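Local atomic coordinates of acetoacetate decarboxylase (Sphingomonas wittichii, PDB entry 5UPB), a protein that is an acetoacetate decarboxylase-like enzyme that probably acts as a lyase on small keto acids through Schiff-base chemistry, as in its family. Residues L42-L47 with S197-V202; Q62-S65 with A71-R74; L128-P133 with G139-G144; I219-A224 with C231-E236. All blocks are in the same frame, centred on the assembly; numbering follows the deposited sequence.

Contact 1 of 4, residues L42-L47 with S197-V202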
loop_
_atom_site.group_PDB
_atom_site.type_symbol
_atom_site.label_atom_id
_atom_site.label_comp_id
_atom_site.label_asym_id
_atom_site.label_seq_id
_atom_site.Cartn_x
_atom_site.Cartn_y
_atom_site.Cartn_z
ATOM N N LEU A 42 -0.314 9.173 -29.791
ATOM C CA LEU A 42 0.316 8.372 -28.752
ATOM C C LEU A 42 1.180 7.257 -29.313
ATOM O O LEU A 42 1.893 6.598 -28.541
ATOM C CB LEU A 42 -0.743 7.745 -27.845
ATOM C CG LEU A 42 -1.644 8.693 -27.075
ATOM C CD1 LEU A 42 -2.695 7.875 -26.293
ATOM C CD2 LEU A 42 -0.793 9.605 -26.157
ATOM N N LEU A 43 1.078 6.983 -30.613
ATOM C CA LEU A 43 1.823 5.855 -31.133
ATOM C C LEU A 43 3.233 6.272 -31.477
ATOM O O LEU A 43 3.432 7.327 -32.077
ATOM C CB LEU A 43 1.173 5.294 -32.389
ATOM C CG LEU A 43 -0.202 4.680 -32.172
ATOM C CD1 LEU A 43 -0.822 4.272 -33.506
ATOM C CD2 LEU A 43 -0.033 3.485 -31.266
ATOM N N PRO A 44 4.215 5.430 -31.186
ATOM C CA PRO A 44 5.566 5.725 -31.652
ATOM C C PRO A 44 5.664 5.599 -33.168
ATOM O O PRO A 44 4.833 4.976 -33.833
ATOM C CB PRO A 44 6.417 4.654 -30.962
ATOM C CG PRO A 44 5.499 3.510 -30.762
ATOM C CD PRO A 44 4.149 4.133 -30.479
ATOM N N ALA A 45 6.671 6.267 -33.713
ATOM C CA ALA A 45 6.871 6.300 -35.154
ATOM C C ALA A 45 6.987 4.890 -35.722
ATOM O O ALA A 45 7.674 4.030 -35.159
ATOM C CB ALA A 45 8.129 7.099 -35.489
ATOM N N GLY A 46 6.281 4.640 -36.821
ATOM C CA GLY A 46 6.325 3.347 -37.479
ATOM C C GLY A 46 5.088 2.512 -37.252
ATOM O O GLY A 46 4.905 1.501 -37.949
ATOM N N LEU A 47 4.238 2.904 -36.301
ATOM C CA LEU A 47 2.955 2.259 -36.058
ATOM C C LEU A 47 1.838 3.149 -36.569
ATOM O O LEU A 47 1.850 4.367 -36.370
ATOM C CB LEU A 47 2.729 1.965 -34.576
ATOM C CG LEU A 47 3.739 1.047 -33.890
ATOM C CD1 LEU A 47 3.316 0.772 -32.438
ATOM C CD2 LEU A 47 3.894 -0.240 -34.694
ATOM N N SER A 197 16.186 3.753 -28.175
ATOM C CA SER A 197 14.823 3.996 -28.644
ATOM C C SER A 197 14.538 3.085 -29.838
ATOM O O SER A 197 15.015 3.324 -30.951
ATOM C CB SER A 197 14.614 5.462 -29.009
ATOM O OG SER A 197 13.265 5.648 -29.422
ATOM N N GLU A 198 13.739 2.052 -29.627
ATOM C CA GLU A 198 13.491 1.103 -30.709
ATOM C C GLU A 198 12.117 0.452 -30.578
ATOM O O GLU A 198 11.619 0.170 -29.479
ATOM C CB GLU A 198 14.575 0.004 -30.769
ATOM C CG GLU A 198 14.761 -0.750 -29.440
ATOM C CD GLU A 198 16.073 -1.490 -29.337
ATOM O OE1 GLU A 198 17.000 -1.243 -30.141
ATOM O OE2 GLU A 198 16.217 -2.294 -28.400
ATOM N N LEU A 199 11.502 0.250 -31.731
ATOM C CA LEU A 199 10.243 -0.470 -31.831
ATOM C C LEU A 199 10.528 -1.953 -31.742
ATOM O O LEU A 199 11.452 -2.457 -32.388
ATOM C CB LEU A 199 9.560 -0.093 -33.155
ATOM C CG LEU A 199 8.117 -0.468 -33.459
ATOM C CD1 LEU A 199 7.200 0.334 -32.572
ATOM C CD2 LEU A 199 7.829 -0.142 -34.939
ATOM N N VAL A 200 9.710 -2.657 -30.951
ATOM C CA VAL A 200 9.872 -4.082 -30.740
ATOM C C VAL A 200 8.522 -4.759 -30.952
ATOM O O VAL A 200 7.473 -4.123 -30.921
ATOM C CB VAL A 200 10.413 -4.397 -29.324
ATOM C CG1 VAL A 200 11.770 -3.764 -29.106
ATOM C CG2 VAL A 200 9.450 -3.865 -28.259
ATOM N N GLU A 201 8.560 -6.071 -31.135
ATOM C CA GLU A 201 7.359 -6.892 -31.354
ATOM C C GLU A 201 7.402 -8.098 -30.432
ATOM O O GLU A 201 8.460 -8.717 -30.296
ATOM C CB GLU A 201 7.280 -7.375 -32.798
ATOM C CG GLU A 201 6.018 -8.109 -33.132
ATOM C CD GLU A 201 6.052 -8.666 -34.531
ATOM O OE1 GLU A 201 7.075 -8.515 -35.218
ATOM O OE2 GLU A 201 5.087 -9.327 -34.919
ATOM N N VAL A 202 6.340 -8.317 -29.646
ATOM C CA VAL A 202 6.243 -9.515 -28.822
ATOM C C VAL A 202 5.215 -10.454 -29.455
ATOM O O VAL A 202 4.101 -10.027 -29.788
ATOM C CB VAL A 202 5.922 -9.192 -27.360
ATOM C CG1 VAL A 202 4.726 -8.385 -27.287
ATOM C CG2 VAL A 202 5.719 -10.452 -26.585
#
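L199, on strand 196-202, pushes its branched end against the type II beta turn P44-L47, which leads from helix 36-42 into strand 48-50. From CB, which points at the turn, the chain runs with CG anti to the backbone N (chi1 -169°), and this delivers both methyls to the turn. L199 CD1 lies 3.8 Å from L47 CG and also touches L47 CD1, while L199 CD2 lies 3.9 Å from L47 CD2. L199 CD1 meets P44 CG as well, at 4.0 Å, with P44 and L199 crossing at about a right angle. The turn is closed by a backbone bond, L47 N to P44 O at 3.3 Å. Its third position is G46, whose phi of 105° would jam a CB against the preceding carbonyl oxygen. Around this apolar cluster, F99 packs on P44 and L47, while H92 touches L47 and L199. Were L47 cut back to an alanine, both methyls of L199 would probably lose their leucine partner, leaving a gap beside them with P44 as the remaining apolar neighbour in the turn. A45 O, buried here without a polar partner in the model, lies 4.2 Å from L199 CD2.

Contact 2 of 4, residues Q62-S65 with A71-R74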
loop_
_atom_site.group_PDB
_atom_site.type_symbol
_atom_site.label_atom_id
_atom_site.label_comp_id
_atom_site.label_asym_id
_atom_site.label_seq_id
_atom_site.Cartn_x
_atom_site.Cartn_y
_atom_site.Cartn_z
ATOM N N GLN A 62 -0.708 -13.991 -12.757
ATOM C CA GLN A 62 0.162 -14.884 -11.997
ATOM C C GLN A 62 1.252 -15.388 -12.938
ATOM O O GLN A 62 0.965 -16.109 -13.914
ATOM C CB GLN A 62 -0.662 -16.022 -11.402
ATOM C CG GLN A 62 0.083 -16.876 -10.384
ATOM C CD GLN A 62 0.949 -17.916 -11.050
ATOM O OE1 GLN A 62 0.463 -18.863 -11.665
ATOM N NE2 GLN A 62 2.235 -17.728 -10.969
ATOM N N SER A 63 2.506 -15.007 -12.679
ATOM C CA SER A 63 3.613 -15.348 -13.565
ATOM C C SER A 63 4.608 -16.266 -12.857
ATOM O O SER A 63 4.733 -16.259 -11.624
ATOM C CB SER A 63 4.326 -14.094 -14.071
ATOM O OG SER A 63 4.918 -13.420 -12.979
ATOM N N THR A 64 5.262 -17.109 -13.656
ATOM C CA THR A 64 6.200 -18.122 -13.185
ATOM C C THR A 64 7.357 -18.276 -14.161
ATOM O O THR A 64 7.145 -18.473 -15.364
ATOM C CB THR A 64 5.509 -19.467 -13.027
ATOM O OG1 THR A 64 4.392 -19.311 -12.161
ATOM C CG2 THR A 64 6.446 -20.495 -12.456
ATOM N N SER A 65 8.570 -18.305 -13.616
ATOM C CA SER A 65 9.772 -18.530 -14.403
ATOM C C SER A 65 9.939 -20.016 -14.669
ATOM O O SER A 65 9.797 -20.844 -13.762
ATOM C CB SER A 65 11.006 -18.011 -13.657
ATOM O OG SER A 65 12.205 -18.345 -14.323
ATOM N N ALA A 71 9.152 -20.922 -7.282
ATOM C CA ALA A 71 9.474 -19.726 -6.502
ATOM C C ALA A 71 8.289 -19.231 -5.670
ATOM O O ALA A 71 8.473 -18.574 -4.634
ATOM C CB ALA A 71 9.933 -18.614 -7.453
ATOM N N MET A 72 7.071 -19.509 -6.129
ATOM C CA MET A 72 5.863 -19.065 -5.444
ATOM C C MET A 72 5.768 -19.597 -4.010
ATOM O O MET A 72 5.084 -18.994 -3.174
ATOM C CB MET A 72 4.654 -19.496 -6.261
ATOM C CG MET A 72 3.359 -19.549 -5.530
ATOM S SD MET A 72 1.971 -19.954 -6.672
ATOM C CE MET A 72 2.701 -19.886 -8.312
ATOM N N LEU A 73 6.384 -20.740 -3.722
ATOM C CA LEU A 73 6.292 -21.347 -2.392
ATOM C C LEU A 73 6.873 -20.431 -1.310
ATOM O O LEU A 73 6.299 -20.283 -0.219
ATOM C CB LEU A 73 7.027 -22.676 -2.404
ATOM C CG LEU A 73 7.122 -23.496 -1.103
ATOM C CD1 LEU A 73 5.729 -24.026 -0.709
ATOM C CD2 LEU A 73 8.117 -24.674 -1.266
ATOM N N ARG A 74 8.020 -19.831 -1.597
ATOM C CA ARG A 74 8.774 -19.002 -0.655
ATOM C C ARG A 74 8.629 -17.508 -0.894
ATOM O O ARG A 74 8.979 -16.714 -0.008
ATOM C CB ARG A 74 10.265 -19.323 -0.745
ATOM C CG ARG A 74 10.690 -20.679 -0.156
ATOM C CD ARG A 74 12.171 -20.924 -0.424
ATOM N NE ARG A 74 12.627 -22.230 0.042
ATOM C CZ ARG A 74 12.932 -22.499 1.310
ATOM N NH1 ARG A 74 12.838 -21.552 2.239
ATOM N NH2 ARG A 74 13.346 -23.710 1.652
#
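In the long connection between the antiparallel strands 53-65 and 80-92, M72 reaches back to the end of the first strand and sets its terminal methyl on the side-chain amide of Q62. The approach is over the amide's flat face, displaced toward the nitrogen: M72 CE is 3.5 Å from Q62 NE2 and 3.8 Å from Q62 CD, yet 4.2 Å from Q62 OE1. The two side chains cross at about a right angle. M72 runs extended as far as its sulfur and then folds sharply, chi3 being nearly eclipsed at -8°, and this last turn places CE on the amide. T64 lies at the margin of the same patch, its OG1 4.2 Å from M72 CE.

The orientation of the amide is well determined. Q62 bends at chi2, and its NE2 donates to T64 OG1 along a nearly straight path, with an N-H...O angle of 167°, and makes a weak bond to A79 O. OE1 accepts from H132 N and N135 ND2 of the third subunit, so the amide takes part in a subunit interface. R130 of the third subunit packs on Q62 and M72; within its own chain, M72 also touches A79. One of the bonds that fix the rotation, Q62 NE2 to T64 OG1, measures 2.9 Å, with the hydroxyl oxygen only 2° out of the amide plane.

Contact 3 of 4, residues L128-P133 with G139-G144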
loop_
_atom_site.group_PDB
_atom_site.type_symbol
_atom_site.label_atom_id
_atom_site.label_comp_id
_atom_site.label_asym_id
_atom_site.label_seq_id
_atom_site.Cartn_x
_atom_site.Cartn_y
_atom_site.Cartn_z
ATOM N N LEU A 128 -9.101 -6.049 -9.422
ATOM C CA LEU A 128 -10.085 -6.782 -10.223
ATOM C C LEU A 128 -10.944 -7.599 -9.271
ATOM O O LEU A 128 -10.416 -8.394 -8.486
ATOM C CB LEU A 128 -9.405 -7.706 -11.225
ATOM C CG LEU A 128 -10.396 -8.634 -11.969
ATOM C CD1 LEU A 128 -11.360 -7.831 -12.817
ATOM C CD2 LEU A 128 -9.652 -9.611 -12.847
ATOM N N ALA A 129 -12.257 -7.395 -9.303
ATOM C CA ALA A 129 -13.170 -8.190 -8.494
ATOM C C ALA A 129 -14.095 -8.992 -9.399
ATOM O O ALA A 129 -14.809 -8.412 -10.218
ATOM C CB ALA A 129 -14.009 -7.332 -7.556
ATOM N N ARG A 130 -14.074 -10.298 -9.245
ATOM C CA ARG A 130 -15.039 -11.205 -9.887
ATOM C C ARG A 130 -15.735 -12.042 -8.826
ATOM O O ARG A 130 -15.163 -12.312 -7.757
ATOM C CB ARG A 130 -14.397 -12.098 -10.949
ATOM C CG ARG A 130 -13.569 -11.305 -11.885
ATOM C CD ARG A 130 -13.267 -12.005 -13.208
ATOM N NE ARG A 130 -12.809 -13.369 -13.069
ATOM C CZ ARG A 130 -12.789 -14.261 -14.065
ATOM N NH1 ARG A 130 -13.176 -13.940 -15.318
ATOM N NH2 ARG A 130 -12.343 -15.473 -13.815
ATOM N N PRO A 131 -16.982 -12.426 -9.071
ATOM C CA PRO A 131 -17.714 -13.234 -8.088
ATOM C C PRO A 131 -17.085 -14.609 -7.896
ATOM O O PRO A 131 -16.836 -15.349 -8.856
ATOM C CB PRO A 131 -19.110 -13.322 -8.685
ATOM C CG PRO A 131 -18.891 -13.223 -10.192
ATOM C CD PRO A 131 -17.722 -12.278 -10.340
ATOM N N HIS A 132 -16.846 -14.953 -6.650
ATOM C CA HIS A 132 -16.224 -16.228 -6.367
ATOM C C HIS A 132 -17.251 -17.352 -6.548
ATOM O O HIS A 132 -18.368 -17.254 -6.032
ATOM C CB HIS A 132 -15.665 -16.237 -4.949
ATOM C CG HIS A 132 -14.779 -17.408 -4.672
ATOM N ND1 HIS A 132 -15.252 -18.686 -4.518
ATOM C CD2 HIS A 132 -13.430 -17.481 -4.525
ATOM C CE1 HIS A 132 -14.238 -19.504 -4.294
ATOM N NE2 HIS A 132 -13.124 -18.793 -4.271
ATOM N N PRO A 133 -16.914 -18.434 -7.259
ATOM C CA PRO A 133 -17.914 -19.493 -7.506
ATOM C C PRO A 133 -18.506 -20.089 -6.238
ATOM O O PRO A 133 -19.623 -20.638 -6.276
ATOM C CB PRO A 133 -17.121 -20.556 -8.281
ATOM C CG PRO A 133 -15.999 -19.856 -8.876
ATOM C CD PRO A 133 -15.634 -18.722 -7.933
ATOM N N GLY A 139 -23.059 -16.855 -6.418
ATOM C CA GLY A 139 -22.449 -17.780 -7.326
ATOM C C GLY A 139 -21.290 -17.093 -8.045
ATOM O O GLY A 139 -20.851 -15.999 -7.696
ATOM N N GLY A 140 -20.769 -17.803 -9.035
ATOM C CA GLY A 140 -19.670 -17.340 -9.852
ATOM C C GLY A 140 -20.149 -16.648 -11.103
ATOM O O GLY A 140 -21.239 -16.061 -11.148
ATOM N N LEU A 141 -19.348 -16.769 -12.158
ATOM C CA LEU A 141 -19.709 -16.186 -13.444
ATOM C C LEU A 141 -20.892 -16.948 -14.056
ATOM O O LEU A 141 -20.911 -18.176 -14.102
ATOM C CB LEU A 141 -18.506 -16.195 -14.386
ATOM C CG LEU A 141 -17.398 -15.273 -13.901
ATOM C CD1 LEU A 141 -16.138 -15.575 -14.684
ATOM C CD2 LEU A 141 -17.818 -13.813 -14.085
ATOM N N ARG A 142 -21.889 -16.188 -14.484
ATOM C CA ARG A 142 -23.151 -16.667 -15.019
ATOM C C ARG A 142 -23.889 -15.471 -15.603
ATOM O O ARG A 142 -23.515 -14.313 -15.397
ATOM C CB ARG A 142 -24.000 -17.301 -13.911
ATOM C CG ARG A 142 -24.377 -16.287 -12.827
ATOM C CD ARG A 142 -25.150 -16.880 -11.670
ATOM N NE ARG A 142 -24.416 -17.879 -10.905
ATOM C CZ ARG A 142 -25.003 -18.803 -10.149
ATOM N NH1 ARG A 142 -26.328 -18.856 -10.061
ATOM N NH2 ARG A 142 -24.266 -19.683 -9.485
ATOM N N GLU A 143 -24.980 -15.756 -16.273
ATOM C CA GLU A 143 -25.845 -14.679 -16.704
ATOM C C GLU A 143 -26.255 -13.854 -15.492
ATOM O O GLU A 143 -26.618 -14.400 -14.448
ATOM C CB GLU A 143 -27.083 -15.266 -17.363
ATOM C CG GLU A 143 -26.819 -16.173 -18.523
ATOM C CD GLU A 143 -28.106 -16.640 -19.161
ATOM O OE1 GLU A 143 -29.173 -16.280 -18.629
ATOM O OE2 GLU A 143 -28.059 -17.417 -20.150
ATOM N N GLY A 144 -26.128 -12.542 -15.590
ATOM C CA GLY A 144 -26.471 -11.712 -14.468
ATOM C C GLY A 144 -25.353 -11.405 -13.497
ATOM O O GLY A 144 -25.527 -10.510 -12.683
HETATM O O HOH W 1 -20.974 -20.795 -8.840
#
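L141 fits its two methyls against R130 and P131 at the neck of the loop that joins the antiparallel strands 125-129 and 146-153. L141 CD1 sits over one face of the R130 guanidinium, shifted toward its rim, 3.4 Å from R130 NH1. The other methyl packs on the pyrrolidine ring, P131 CD to L141 CD2 being 4.0 Å, and the two side chains cross at about a right angle. Chi1 of -66° sets L141 CG anti to the carbonyl carbon, and chi2 of 167° then directs CD1 to R130 and CD2 to P131. The P131 ring also meets backbone, with P131 CB 3.3 Å from G139 O, and P133 CA comes within 3.6 Å of G140 CA.

In the next shell, R130 NH1 is hydrogen-bonded to T242 OG1, which restrains the guanidinium, and V147 packs on R130, P131 and L141. M72 of the third subunit covers P131. A serine in place of L141 has neither methyl, and the R130 guanidinium would probably lose its apolar cover on that face and a gap open beside P131. A water bridges the two segments, donating to P133 O at 2.9 Å and accepting from G140 N at 3.0 Å.

Contact 4 of 4, residues I219-A224 with C231-E236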
loop_
_atom_site.group_PDB
_atom_site.type_symbol
_atom_site.label_atom_id
_atom_site.label_comp_id
_atom_site.label_asym_id
_atom_site.label_seq_id
_atom_site.Cartn_x
_atom_site.Cartn_y
_atom_site.Cartn_z
ATOM N N ILE A 219 -17.331 1.874 -18.639
ATOM C CA ILE A 219 -16.001 2.380 -18.389
ATOM C C ILE A 219 -16.169 3.837 -17.979
ATOM O O ILE A 219 -17.020 4.549 -18.517
ATOM C CB ILE A 219 -15.102 2.215 -19.632
ATOM C CG1 ILE A 219 -13.749 2.880 -19.387
ATOM C CG2 ILE A 219 -15.781 2.813 -20.857
ATOM C CD1 ILE A 219 -12.717 2.474 -20.417
ATOM N N GLU A 220 -15.334 4.294 -17.060
ATOM C CA GLU A 220 -15.373 5.693 -16.649
ATOM C C GLU A 220 -13.929 6.106 -16.486
ATOM O O GLU A 220 -13.222 5.562 -15.636
ATOM C CB GLU A 220 -16.165 5.904 -15.351
ATOM C CG GLU A 220 -16.120 7.337 -14.805
ATOM C CD GLU A 220 -16.813 7.471 -13.477
ATOM O OE1 GLU A 220 -18.056 7.421 -13.460
ATOM O OE2 GLU A 220 -16.114 7.607 -12.450
ATOM N N LEU A 221 -13.496 7.028 -17.341
ATOM C CA LEU A 221 -12.143 7.532 -17.279
ATOM C C LEU A 221 -12.076 8.632 -16.226
ATOM O O LEU A 221 -12.973 9.471 -16.125
ATOM C CB LEU A 221 -11.746 8.074 -18.646
ATOM C CG LEU A 221 -11.622 7.042 -19.761
ATOM C CD1 LEU A 221 -11.518 7.765 -21.084
ATOM C CD2 LEU A 221 -10.427 6.129 -19.547
ATOM N N GLY A 222 -10.976 8.665 -15.483
ATOM C CA GLY A 222 -10.674 9.750 -14.575
ATOM C C GLY A 222 -9.773 10.797 -15.198
ATOM O O GLY A 222 -9.629 10.895 -16.422
ATOM N N SER A 223 -9.099 11.558 -14.336
ATOM C CA SER A 223 -8.173 12.565 -14.821
ATOM C C SER A 223 -7.108 12.778 -13.754
ATOM O O SER A 223 -7.402 12.673 -12.566
ATOM C CB SER A 223 -8.934 13.879 -15.090
ATOM O OG SER A 223 -8.072 14.947 -15.402
ATOM N N ALA A 224 -5.874 13.029 -14.182
ATOM C CA ALA A 224 -4.785 13.302 -13.253
ATOM C C ALA A 224 -3.815 14.312 -13.852
ATOM O O ALA A 224 -3.606 14.328 -15.070
ATOM C CB ALA A 224 -4.050 12.005 -12.892
ATOM N N CYS A 231 -6.906 11.568 -23.661
ATOM C CA CYS A 231 -6.717 11.053 -25.014
ATOM C C CYS A 231 -7.715 9.947 -25.375
ATOM O O CYS A 231 -7.979 9.731 -26.563
ATOM C CB CYS A 231 -5.287 10.548 -25.165
ATOM S SG CYS A 231 -4.076 11.832 -24.983
ATOM N N PHE A 232 -8.289 9.268 -24.381
ATOM C CA PHE A 232 -9.248 8.191 -24.588
ATOM C C PHE A 232 -10.668 8.618 -24.244
ATOM O O PHE A 232 -11.572 7.789 -24.223
ATOM C CB PHE A 232 -8.846 6.960 -23.774
ATOM C CG PHE A 232 -7.591 6.276 -24.280
ATOM C CD1 PHE A 232 -6.346 6.654 -23.830
ATOM C CD2 PHE A 232 -7.672 5.228 -25.181
ATOM C CE1 PHE A 232 -5.199 6.028 -24.290
ATOM C CE2 PHE A 232 -6.532 4.598 -25.647
ATOM C CZ PHE A 232 -5.293 4.997 -25.198
ATOM N N ALA A 233 -10.891 9.905 -24.013
ATOM C CA ALA A 233 -12.106 10.373 -23.360
ATOM C C ALA A 233 -13.300 10.322 -24.302
ATOM O O ALA A 233 -14.408 9.959 -23.891
ATOM C CB ALA A 233 -11.912 11.802 -22.834
ATOM N N ASP A 234 -13.119 10.720 -25.552
ATOM C CA ASP A 234 -14.264 10.846 -26.445
ATOM C C ASP A 234 -14.399 9.524 -27.182
ATOM O O ASP A 234 -13.827 9.323 -28.257
ATOM C CB ASP A 234 -14.073 12.019 -27.394
ATOM C CG ASP A 234 -15.276 12.257 -28.268
ATOM O OD1 ASP A 234 -16.402 12.231 -27.735
ATOM O OD2 ASP A 234 -15.095 12.476 -29.483
ATOM N N HIS A 235 -15.107 8.575 -26.569
ATOM C CA HIS A 235 -15.109 7.223 -27.101
ATOM C C HIS A 235 -16.534 6.728 -27.287
ATOM O O HIS A 235 -17.497 7.254 -26.724
ATOM C CB HIS A 235 -14.348 6.253 -26.210
ATOM C CG HIS A 235 -14.859 6.210 -24.811
ATOM N ND1 HIS A 235 -14.144 6.701 -23.741
ATOM C CD2 HIS A 235 -16.035 5.765 -24.311
ATOM C CE1 HIS A 235 -14.852 6.540 -22.635
ATOM N NE2 HIS A 235 -16.005 5.980 -22.954
ATOM N N GLU A 236 -16.628 5.683 -28.085
ATOM C CA GLU A 236 -17.815 4.863 -28.227
ATOM C C GLU A 236 -17.516 3.538 -27.546
ATOM O O GLU A 236 -16.479 2.925 -27.816
ATOM C CB GLU A 236 -18.157 4.625 -29.698
ATOM C CG GLU A 236 -19.363 3.687 -29.906
ATOM C CD GLU A 236 -19.619 3.326 -31.381
ATOM O OE1 GLU A 236 -20.573 2.546 -31.651
ATOM O OE2 GLU A 236 -18.836 3.774 -32.254
HETATM O O HOH W 2 -18.120 5.620 -21.466
#
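L221 and H235 meet where the antiparallel hairpin of strands 206-221 and 235-249 opens into its connecting loop. The backbones are well separated here, with CA atoms 6.7 Å apart at L221 and A233 and no hydrogen bond between the segments, so side chains and a water span the distance.

Apolar packing centres on one methyl, L221 CD1. It lies 3.9 Å from F232 CB, and comes closest to backbone, with L221 CD1 3.1 Å from F232 O and 3.5 Å from A233 CA. The same methyl, L221 CD1, touches H235 at the edge of the imidazole, near the ring plane, 3.9 Å from H235 CE1. I219, whose CB points to the same side as that of L221, brings its CG2 obliquely to within 3.8 Å of H235 NE2. F232 turns its ring away from the strand toward L39 and L42 of helix 36-42, so its CB and backbone are what L221 meets.

Hydrogen bonding holds the imidazole in place. H235 ND1 donates to F232 O at 2.8 Å, with the N-H...O angle at 169°. The oxygen lies in the ring plane and the donor in the carbonyl plane. Between these residues the chain makes an inverse gamma turn centred on D234, and H235 has CG between its backbone N and carbonyl carbon (chi1 57°), which brings ND1 back to F232 O.

Solvent supplies the remaining link. In this surface contact, one water in the plane of the imidazole makes a weak bond to I219 O and lies 2.6 Å from H235 NE2.

From the N terminus, 42-47 is the first segment reached, but its partner 197-202 comes some 150 residues later, so contact 1 closes a large loop. Contacts 2 and 3 are nested inside that loop, one after the other, each closing the connection between two neighbouring antiparallel strands: 53-65 and 80-92, then 125-129 and 146-153. Contact 4 follows in series, at the hairpin of strands 206-221 and 235-249. It nevertheless touches contact 1 through helix 36-42, L42 CD1 lying 3.7 Å from F232 CE1. Contacts 2 and 3, with centres 26 Å apart, do not touch within the chain, but both face the third subunit.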